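Local coordinates for protein putative oxidoreductase molybdopterin-binding subunit (Sulfolobus tokodaii, PDB 4ZOH) that probably serves as the molybdopterin-binding subunit of an oxidoreductase in the xanthine dehydrogenase and aldehyde oxidase family, holding a pterin cytosine dinucleotide cofactor, at residues Arg303-Ile308 against Ile340-Arg345; Ile308-Gly313 against Ala366-Pro371; Ile312-Asp317 against Thr373-Val378. All coordinates share one frame; numbering follows the deposited sequence.

Contact 1: Arg303-Ile308 against Ile340-Arg345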
loop_
_atom_site.group_PDB
_atom_site.type_symbol
_atom_site.label_atom_id
_atom_site.label_comp_id
_atom_site.label_asym_id
_atom_site.label_seq_id
_atom_site.Cartn_x
_atom_site.Cartn_y
_atom_site.Cartn_z
ATOM N N ARG A 303 -14.364 -8.918 -42.714
ATOM C CA ARG A 303 -15.486 -9.803 -42.610
ATOM C C ARG A 303 -16.832 -9.067 -42.388
ATOM O O ARG A 303 -17.889 -9.673 -42.509
ATOM C CB ARG A 303 -15.224 -10.912 -41.603
ATOM C CG ARG A 303 -15.361 -10.548 -40.131
ATOM C CD ARG A 303 -14.391 -11.466 -39.344
ATOM N NE ARG A 303 -15.004 -12.784 -39.286
ATOM C CZ ARG A 303 -15.675 -13.287 -38.259
ATOM N NH1 ARG A 303 -15.779 -12.622 -37.096
ATOM N NH2 ARG A 303 -16.206 -14.501 -38.377
ATOM N N MET A 304 -16.792 -7.778 -42.056
ATOM C CA MET A 304 -18.042 -7.062 -41.733
ATOM C C MET A 304 -18.493 -6.154 -42.865
ATOM O O MET A 304 -19.591 -5.610 -42.780
ATOM C CB MET A 304 -17.958 -6.227 -40.415
ATOM C CG MET A 304 -17.621 -7.072 -39.201
ATOM S SD MET A 304 -18.787 -8.354 -38.782
ATOM C CE MET A 304 -20.157 -7.266 -38.416
ATOM N N LEU A 305 -17.632 -5.943 -43.862
ATOM C CA LEU A 305 -17.986 -5.291 -45.152
ATOM C C LEU A 305 -19.342 -5.658 -45.793
ATOM O O LEU A 305 -19.928 -4.822 -46.407
ATOM C CB LEU A 305 -16.911 -5.565 -46.201
ATOM C CG LEU A 305 -15.647 -4.716 -46.102
ATOM C CD1 LEU A 305 -14.599 -5.137 -47.133
ATOM C CD2 LEU A 305 -15.952 -3.254 -46.257
ATOM N N PRO A 306 -19.833 -6.907 -45.673
ATOM C CA PRO A 306 -21.166 -7.043 -46.275
ATOM C C PRO A 306 -22.307 -6.375 -45.460
ATOM O O PRO A 306 -23.447 -6.249 -45.959
ATOM C CB PRO A 306 -21.380 -8.577 -46.331
ATOM C CG PRO A 306 -20.024 -9.206 -46.144
ATOM C CD PRO A 306 -19.341 -8.219 -45.200
ATOM N N GLY A 307 -22.030 -6.009 -44.204
ATOM C CA GLY A 307 -22.998 -5.327 -43.382
ATOM C C GLY A 307 -24.293 -6.121 -43.238
ATOM O O GLY A 307 -24.292 -7.349 -43.108
ATOM N N ILE A 308 -25.414 -5.408 -43.282
ATOM C CA ILE A 308 -26.745 -6.005 -43.084
ATOM C C ILE A 308 -27.410 -6.337 -44.435
ATOM O O ILE A 308 -28.596 -6.641 -44.448
ATOM C CB ILE A 308 -27.686 -5.027 -42.277
ATOM C CG1 ILE A 308 -27.799 -3.656 -42.989
ATOM C CG2 ILE A 308 -27.196 -4.881 -40.839
ATOM C CD1 ILE A 308 -29.214 -3.099 -42.994
ATOM N N ILE A 340 -18.033 -1.600 -41.130
ATOM C CA ILE A 340 -19.351 -0.920 -41.180
ATOM C C ILE A 340 -19.250 0.494 -41.820
ATOM O O ILE A 340 -20.052 0.832 -42.676
ATOM C CB ILE A 340 -20.056 -0.912 -39.797
ATOM C CG1 ILE A 340 -20.290 -2.324 -39.285
ATOM C CG2 ILE A 340 -21.347 -0.029 -39.777
ATOM C CD1 ILE A 340 -21.028 -3.214 -40.300
ATOM N N TYR A 341 -18.237 1.291 -41.472
ATOM C CA TYR A 341 -18.057 2.590 -42.080
ATOM C C TYR A 341 -17.937 2.457 -43.619
ATOM O O TYR A 341 -18.585 3.226 -44.372
ATOM C CB TYR A 341 -16.817 3.260 -41.529
ATOM C CG TYR A 341 -16.233 4.434 -42.328
ATOM C CD1 TYR A 341 -16.753 5.713 -42.226
ATOM C CD2 TYR A 341 -15.091 4.260 -43.161
ATOM C CE1 TYR A 341 -16.197 6.796 -42.951
ATOM C CE2 TYR A 341 -14.537 5.328 -43.874
ATOM C CZ TYR A 341 -15.079 6.604 -43.774
ATOM O OH TYR A 341 -14.471 7.720 -44.478
ATOM N N PHE A 342 -17.076 1.510 -44.071
ATOM C CA PHE A 342 -16.939 1.249 -45.480
ATOM C C PHE A 342 -18.257 0.897 -46.175
ATOM O O PHE A 342 -18.597 1.603 -47.129
ATOM C CB PHE A 342 -15.791 0.246 -45.772
ATOM C CG PHE A 342 -14.386 0.812 -45.454
ATOM C CD1 PHE A 342 -14.035 2.066 -45.828
ATOM C CD2 PHE A 342 -13.459 0.049 -44.768
ATOM C CE1 PHE A 342 -12.757 2.572 -45.556
ATOM C CE2 PHE A 342 -12.190 0.525 -44.503
ATOM C CZ PHE A 342 -11.839 1.793 -44.862
ATOM N N ILE A 343 -18.999 -0.122 -45.716
ATOM C CA ILE A 343 -20.226 -0.477 -46.378
ATOM C C ILE A 343 -21.288 0.664 -46.296
ATOM O O ILE A 343 -21.985 0.923 -47.281
ATOM C CB ILE A 343 -20.807 -1.856 -45.953
ATOM C CG1 ILE A 343 -21.937 -2.297 -46.918
ATOM C CG2 ILE A 343 -21.267 -1.926 -44.476
ATOM C CD1 ILE A 343 -21.505 -2.383 -48.389
ATOM N N GLU A 344 -21.384 1.367 -45.155
ATOM C CA GLU A 344 -22.401 2.430 -44.980
ATOM C C GLU A 344 -22.076 3.679 -45.769
ATOM O O GLU A 344 -22.984 4.356 -46.286
ATOM C CB GLU A 344 -22.671 2.722 -43.508
ATOM C CG GLU A 344 -23.214 1.559 -42.753
ATOM C CD GLU A 344 -24.580 1.160 -43.312
ATOM O OE1 GLU A 344 -25.494 2.026 -43.225
ATOM O OE2 GLU A 344 -24.695 0.014 -43.870
ATOM N N ARG A 345 -20.809 3.967 -45.981
ATOM C CA ARG A 345 -20.483 5.017 -46.908
ATOM C C ARG A 345 -20.809 4.637 -48.381
ATOM O O ARG A 345 -21.416 5.425 -49.129
ATOM C CB ARG A 345 -19.031 5.387 -46.772
ATOM C CG ARG A 345 -18.684 6.080 -45.428
ATOM C CD ARG A 345 -19.343 7.450 -45.329
ATOM N NE ARG A 345 -18.858 8.327 -46.382
ATOM C CZ ARG A 345 -19.606 8.851 -47.353
ATOM N NH1 ARG A 345 -20.937 8.646 -47.372
ATOM N NH2 ARG A 345 -19.013 9.636 -48.273
HETATM O O HOH W 1 -24.559 -2.669 -42.389
#

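Contact 2: Ile308-Gly313 against Ala366-Pro371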
loop_
_atom_site.group_PDB
_atom_site.type_symbol
_atom_site.label_atom_id
_atom_site.label_comp_id
_atom_site.label_asym_id
_atom_site.label_seq_id
_atom_site.Cartn_x
_atom_site.Cartn_y
_atom_site.Cartn_z
ATOM N N ILE A 308 -25.414 -5.408 -43.282
ATOM C CA ILE A 308 -26.745 -6.005 -43.084
ATOM C C ILE A 308 -27.410 -6.337 -44.435
ATOM O O ILE A 308 -28.596 -6.641 -44.448
ATOM C CB ILE A 308 -27.686 -5.027 -42.277
ATOM C CG1 ILE A 308 -27.799 -3.656 -42.989
ATOM C CG2 ILE A 308 -27.196 -4.881 -40.839
ATOM C CD1 ILE A 308 -29.214 -3.099 -42.994
ATOM N N TYR A 309 -26.645 -6.262 -45.536
ATOM C CA TYR A 309 -27.145 -6.380 -46.909
ATOM C C TYR A 309 -27.149 -7.785 -47.578
ATOM O O TYR A 309 -26.350 -8.693 -47.257
ATOM C CB TYR A 309 -26.459 -5.354 -47.768
ATOM C CG TYR A 309 -26.570 -4.009 -47.125
ATOM C CD1 TYR A 309 -27.819 -3.429 -46.890
ATOM C CD2 TYR A 309 -25.449 -3.348 -46.646
ATOM C CE1 TYR A 309 -27.930 -2.205 -46.280
ATOM C CE2 TYR A 309 -25.542 -2.121 -46.029
ATOM C CZ TYR A 309 -26.797 -1.565 -45.816
ATOM O OH TYR A 309 -26.931 -0.323 -45.229
ATOM N N LYS A 310 -28.051 -7.961 -48.537
ATOM C CA LYS A 310 -28.180 -9.264 -49.199
ATOM C C LYS A 310 -27.185 -9.304 -50.393
ATOM O O LYS A 310 -27.579 -9.569 -51.509
ATOM C CB LYS A 310 -29.651 -9.484 -49.581
ATOM C CG LYS A 310 -30.631 -9.736 -48.423
ATOM C CD LYS A 310 -32.125 -9.840 -48.848
ATOM C CE LYS A 310 -32.575 -8.744 -49.827
ATOM N NZ LYS A 310 -34.050 -8.465 -49.729
ATOM N N ILE A 311 -25.901 -9.037 -50.126
ATOM C CA ILE A 311 -24.812 -8.957 -51.140
ATOM C C ILE A 311 -24.680 -10.325 -51.865
ATOM O O ILE A 311 -24.781 -11.401 -51.234
ATOM C CB ILE A 311 -23.420 -8.604 -50.462
ATOM C CG1 ILE A 311 -23.423 -7.217 -49.836
ATOM C CG2 ILE A 311 -22.203 -8.708 -51.376
ATOM C CD1 ILE A 311 -23.652 -6.051 -50.775
ATOM N N ILE A 312 -24.431 -10.320 -53.163
ATOM C CA ILE A 312 -24.409 -11.665 -53.805
ATOM C C ILE A 312 -22.985 -12.206 -53.953
ATOM O O ILE A 312 -22.794 -13.377 -53.782
ATOM C CB ILE A 312 -25.354 -11.828 -55.045
ATOM C CG1 ILE A 312 -24.878 -11.001 -56.243
ATOM C CG2 ILE A 312 -26.809 -11.477 -54.699
ATOM C CD1 ILE A 312 -24.162 -11.872 -57.248
ATOM N N GLY A 313 -22.009 -11.351 -54.234
ATOM C CA GLY A 313 -20.606 -11.774 -54.128
ATOM C C GLY A 313 -19.645 -10.655 -53.761
ATOM O O GLY A 313 -19.930 -9.491 -54.027
ATOM N N ALA A 366 -31.671 -4.815 -47.193
ATOM C CA ALA A 366 -31.623 -5.460 -45.898
ATOM C C ALA A 366 -31.957 -6.953 -45.915
ATOM O O ALA A 366 -32.986 -7.360 -46.477
ATOM C CB ALA A 366 -32.611 -4.740 -44.949
ATOM N N ILE A 367 -31.105 -7.766 -45.286
ATOM C CA ILE A 367 -31.479 -9.107 -44.870
ATOM C C ILE A 367 -32.927 -9.129 -44.293
ATOM O O ILE A 367 -33.348 -8.183 -43.601
ATOM C CB ILE A 367 -30.452 -9.629 -43.833
ATOM C CG1 ILE A 367 -29.147 -9.924 -44.549
ATOM C CG2 ILE A 367 -30.901 -10.926 -43.152
ATOM C CD1 ILE A 367 -27.950 -9.723 -43.629
ATOM N N ASP A 368 -33.665 -10.206 -44.562
ATOM C CA ASP A 368 -35.049 -10.336 -44.071
ATOM C C ASP A 368 -35.025 -10.895 -42.658
ATOM O O ASP A 368 -35.124 -10.127 -41.681
ATOM C CB ASP A 368 -35.886 -11.164 -45.041
ATOM C CG ASP A 368 -35.596 -10.794 -46.502
ATOM O OD1 ASP A 368 -35.169 -11.678 -47.272
ATOM O OD2 ASP A 368 -35.720 -9.607 -46.881
ATOM N N THR A 369 -34.815 -12.205 -42.538
ATOM C CA THR A 369 -34.726 -12.809 -41.204
ATOM C C THR A 369 -33.347 -13.386 -40.810
ATOM O O THR A 369 -32.473 -13.699 -41.649
ATOM C CB THR A 369 -35.830 -13.870 -40.958
ATOM O OG1 THR A 369 -35.676 -14.945 -41.895
ATOM C CG2 THR A 369 -37.252 -13.235 -41.041
ATOM N N LEU A 370 -33.182 -13.483 -39.501
ATOM C CA LEU A 370 -31.999 -14.003 -38.864
ATOM C C LEU A 370 -32.418 -15.353 -38.298
ATOM O O LEU A 370 -33.571 -15.477 -37.920
ATOM C CB LEU A 370 -31.489 -12.996 -37.809
ATOM C CG LEU A 370 -31.028 -11.652 -38.371
ATOM C CD1 LEU A 370 -30.194 -10.962 -37.318
ATOM C CD2 LEU A 370 -30.143 -11.774 -39.606
ATOM N N PRO A 371 -31.552 -16.379 -38.261
ATOM C CA PRO A 371 -30.110 -16.347 -38.585
ATOM C C PRO A 371 -29.826 -16.144 -40.048
ATOM O O PRO A 371 -30.620 -16.564 -40.865
ATOM C CB PRO A 371 -29.634 -17.753 -38.232
ATOM C CG PRO A 371 -30.701 -18.375 -37.425
ATOM C CD PRO A 371 -31.992 -17.672 -37.741
#

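Contact 3: Ile312-Asp317 against Thr373-Val378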
loop_
_atom_site.group_PDB
_atom_site.type_symbol
_atom_site.label_atom_id
_atom_site.label_comp_id
_atom_site.label_asym_id
_atom_site.label_seq_id
_atom_site.Cartn_x
_atom_site.Cartn_y
_atom_site.Cartn_z
ATOM N N ILE A 312 -24.431 -10.320 -53.163
ATOM C CA ILE A 312 -24.409 -11.665 -53.805
ATOM C C ILE A 312 -22.985 -12.206 -53.953
ATOM O O ILE A 312 -22.794 -13.377 -53.782
ATOM C CB ILE A 312 -25.354 -11.828 -55.045
ATOM C CG1 ILE A 312 -24.878 -11.001 -56.243
ATOM C CG2 ILE A 312 -26.809 -11.477 -54.699
ATOM C CD1 ILE A 312 -24.162 -11.872 -57.248
ATOM N N GLY A 313 -22.009 -11.351 -54.234
ATOM C CA GLY A 313 -20.606 -11.774 -54.128
ATOM C C GLY A 313 -19.645 -10.655 -53.761
ATOM O O GLY A 313 -19.930 -9.491 -54.027
ATOM N N ALA A 314 -18.490 -11.001 -53.188
ATOM C CA ALA A 314 -17.429 -9.994 -52.982
ATOM C C ALA A 314 -16.035 -10.610 -53.091
ATOM O O ALA A 314 -15.838 -11.773 -52.800
ATOM C CB ALA A 314 -17.595 -9.336 -51.597
ATOM N N ASP A 315 -15.074 -9.784 -53.378
ATOM C CA ASP A 315 -13.733 -10.225 -53.568
ATOM C C ASP A 315 -12.839 -9.094 -53.051
ATOM O O ASP A 315 -12.678 -8.120 -53.752
ATOM C CB ASP A 315 -13.489 -10.493 -55.089
ATOM C CG ASP A 315 -12.038 -11.015 -55.407
ATOM O OD1 ASP A 315 -11.102 -10.822 -54.587
ATOM O OD2 ASP A 315 -11.831 -11.622 -56.491
ATOM N N ILE A 316 -12.258 -9.231 -51.839
ATOM C CA ILE A 316 -11.452 -8.128 -51.208
ATOM C C ILE A 316 -10.042 -8.586 -50.920
ATOM O O ILE A 316 -9.815 -9.595 -50.292
ATOM C CB ILE A 316 -12.078 -7.626 -49.856
ATOM C CG1 ILE A 316 -13.559 -7.203 -50.105
ATOM C CG2 ILE A 316 -11.247 -6.468 -49.259
ATOM C CD1 ILE A 316 -13.717 -5.878 -50.827
ATOM N N ASP A 317 -9.099 -7.811 -51.376
ATOM C CA ASP A 317 -7.725 -8.190 -51.260
ATOM C C ASP A 317 -7.243 -7.439 -50.007
ATOM O O ASP A 317 -7.125 -6.202 -50.038
ATOM C CB ASP A 317 -6.951 -7.782 -52.551
ATOM C CG ASP A 317 -5.463 -8.287 -52.561
ATOM O OD1 ASP A 317 -5.191 -9.339 -51.981
ATOM O OD2 ASP A 317 -4.585 -7.635 -53.183
ATOM N N THR A 373 -26.126 -16.183 -42.670
ATOM C CA THR A 373 -24.666 -16.140 -42.817
ATOM C C THR A 373 -24.236 -15.200 -43.935
ATOM O O THR A 373 -24.581 -15.408 -45.094
ATOM C CB THR A 373 -24.077 -17.513 -43.043
ATOM O OG1 THR A 373 -24.503 -18.352 -41.982
ATOM C CG2 THR A 373 -22.564 -17.484 -43.050
ATOM N N ASN A 374 -23.476 -14.164 -43.596
ATOM C CA ASN A 374 -22.970 -13.246 -44.621
ATOM C C ASN A 374 -21.977 -13.957 -45.577
ATOM O O ASN A 374 -21.562 -15.098 -45.349
ATOM C CB ASN A 374 -22.464 -11.888 -44.019
ATOM C CG ASN A 374 -20.944 -11.856 -43.618
ATOM O OD1 ASN A 374 -20.179 -12.794 -43.820
ATOM N ND2 ASN A 374 -20.529 -10.736 -42.996
ATOM N N ILE A 375 -21.573 -13.210 -46.581
ATOM C CA ILE A 375 -20.805 -13.650 -47.694
ATOM C C ILE A 375 -19.407 -14.107 -47.279
ATOM O O ILE A 375 -18.804 -14.995 -47.948
ATOM C CB ILE A 375 -20.849 -12.522 -48.766
ATOM C CG1 ILE A 375 -21.184 -13.062 -50.141
ATOM C CG2 ILE A 375 -19.586 -11.681 -48.845
ATOM C CD1 ILE A 375 -22.441 -13.888 -50.207
ATOM N N PHE A 376 -18.894 -13.531 -46.177
ATOM C CA PHE A 376 -17.563 -13.860 -45.699
ATOM C C PHE A 376 -17.628 -14.789 -44.513
ATOM O O PHE A 376 -16.673 -14.875 -43.734
ATOM C CB PHE A 376 -16.755 -12.601 -45.384
ATOM C CG PHE A 376 -16.267 -11.859 -46.597
ATOM C CD1 PHE A 376 -15.887 -12.541 -47.754
ATOM C CD2 PHE A 376 -16.126 -10.450 -46.568
ATOM C CE1 PHE A 376 -15.413 -11.832 -48.871
ATOM C CE2 PHE A 376 -15.675 -9.741 -47.680
ATOM C CZ PHE A 376 -15.294 -10.439 -48.833
ATOM N N GLY A 377 -18.780 -15.427 -44.335
ATOM C CA GLY A 377 -18.959 -16.470 -43.338
ATOM C C GLY A 377 -19.387 -16.044 -41.932
ATOM O O GLY A 377 -19.445 -16.893 -41.036
ATOM N N VAL A 378 -19.700 -14.755 -41.704
ATOM C CA VAL A 378 -20.160 -14.352 -40.336
ATOM C C VAL A 378 -21.643 -14.728 -40.170
ATOM O O VAL A 378 -22.497 -14.278 -40.934
ATOM C CB VAL A 378 -20.030 -12.839 -40.120
ATOM C CG1 VAL A 378 -20.248 -12.506 -38.642
ATOM C CG2 VAL A 378 -18.704 -12.333 -40.648
#

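Contact 1: Arg303-Ile308 against Ile340-Arg345
M304 meets helix 336-353 through its backbone oxygen, which lies 3.7 Å from I340 CD1. The same oxygen accepts the hydrogen bond from G307 N that closes a type I turn over M304-G307. At L305 the side chain starts off away from the helix, yet its CD2 methyl swings back to F342 CB at 3.5 Å, the two side chains slanting across one another. The carbonyl of L305 is pressed hard into I343: its O is only 3.1 Å from I343 CB and 3.5 Å from I343 CD1. With CG1 anti to the backbone N (chi1 -168°), I343 lays CB and its branches round that oxygen, CG2 reaching on to G307. There G307 CA sits 4.0 Å from I343 CG2 and 4.2 Å from I340 CD1. Its phi is positive (57°), and a beta carbon at this position would collide with I343 CG2. A water bridge ends the walk, accepting from I308 N and donating to E344 OE2, and links the two segments without a direct bond. E344 OE1 pairs with R362 in a salt bridge and OE2 also bonds Y309 OH, so both carboxylate oxygens have protein partners. The arrangement is a glycine-containing turn at the C-terminal end of helix 288-304, buried in the molybdopterin cofactor-binding domain against the flank of a second helix.

Contact 2: Ile308-Gly313 against Ala366-Pro371
I367 N donates to I308 O across 2.9 Å, a nearly straight bond (168° at the hydrogen) that comes in almost end-on to the carbonyl. The oxygen is gripped further by a CA-H...O contact from A366 CA at 3.6 Å, and the side chain of I367 closes over it, with CD1 3.3 Å from I308 O. A second polar link lies at the rim: K310 NZ and D368 OD2 form a salt bridge at 3.5 Å, long enough that the hydrogen bond within it is weak. To get there the lysine first runs over the I367 backbone, K310 CG lying 3.7 Å from I367 CA, then bends at chi3 (-46°) and meets the aspartate side chain at about a right angle. Its CD methylene passes 3.5 Å from A366 O. K310 is the centre of an inverse gamma turn, closed by a weak I311 N to Y309 O bond, which bends the chain at the contact itself. Inward, I308 CD1 touches the A366 methyl at 4.2 Å. The Y309 ring has A366 N at its edge and I308 CG1 over one face, while its hydroxyl is held by E344. Helix 385-401 packs against I308 and A366 through V385 and L389. The backbone pairing is a single beta bridge, Y309 with A366, which ties the loop leading into strand 313-321 to the chain leaving helix 358-365.

Contact 3: Ile312-Asp317 against Thr373-Val378
F376 pushes the far end of its ring between two side chains of the strand: CZ is 3.8 Å from A314 CB and 3.9 Å from I316 CG1. The I316 carbon arrives at the ring edge, close to its plane, the two side chains at about right angles. F376 CG stands beside its backbone N and anti to the carbonyl carbon (chi1 -74°), which aims the ring at the strand. At a chi1 of -132°, far from staggered, I375 lays CG2 over one face of that ring, where the methyl also touches A314 CB at 4.1 Å, and brings CD1 to I312 O at 3.6 Å; a crystal neighbour touching I375 may contribute to this rotamer. An alanine here would remove these branches and is likely to leave a gap beside A314 and I312, with the F376 ring less firmly held. No hydrogen bond joins the segments; the turn is braced largely by its own N374. N374 OD1 accepts from F376 N at 2.8 Å, forming an Asx turn, and from V378 N at 2.9 Å, the donors approaching opposite faces of the amide plane, while ND2 bonds R303 O and Y380 OH. Around the contact, V302 of helix 288-304 packs on I316 and F376, and P306 on I375. Strand 313-321 runs between strands 129-138 and 272-282 of a mixed sheet, and the turn 374-377 rests beside its start.

In the fold
The three contacts cluster, their centres 11 to 12 Å apart, on one side of the chain's centre. Residues 303-317 run through all of them: the end of helix 288-304 belongs to contact 1, the loop after it to contact 2, and the first part of strand 313-321 to contact 3. I308 is shared by contacts 1 and 2, and I312 and G313 by contacts 2 and 3. The partners follow in the same order, on helix 336-353, after helix 358-365, and in the turn before strand 379-380. N374 ND2 reaches R303 O, joining contact 3 to contact 1. This helix-to-strand connection is therefore held along its length by three later pieces of the chain.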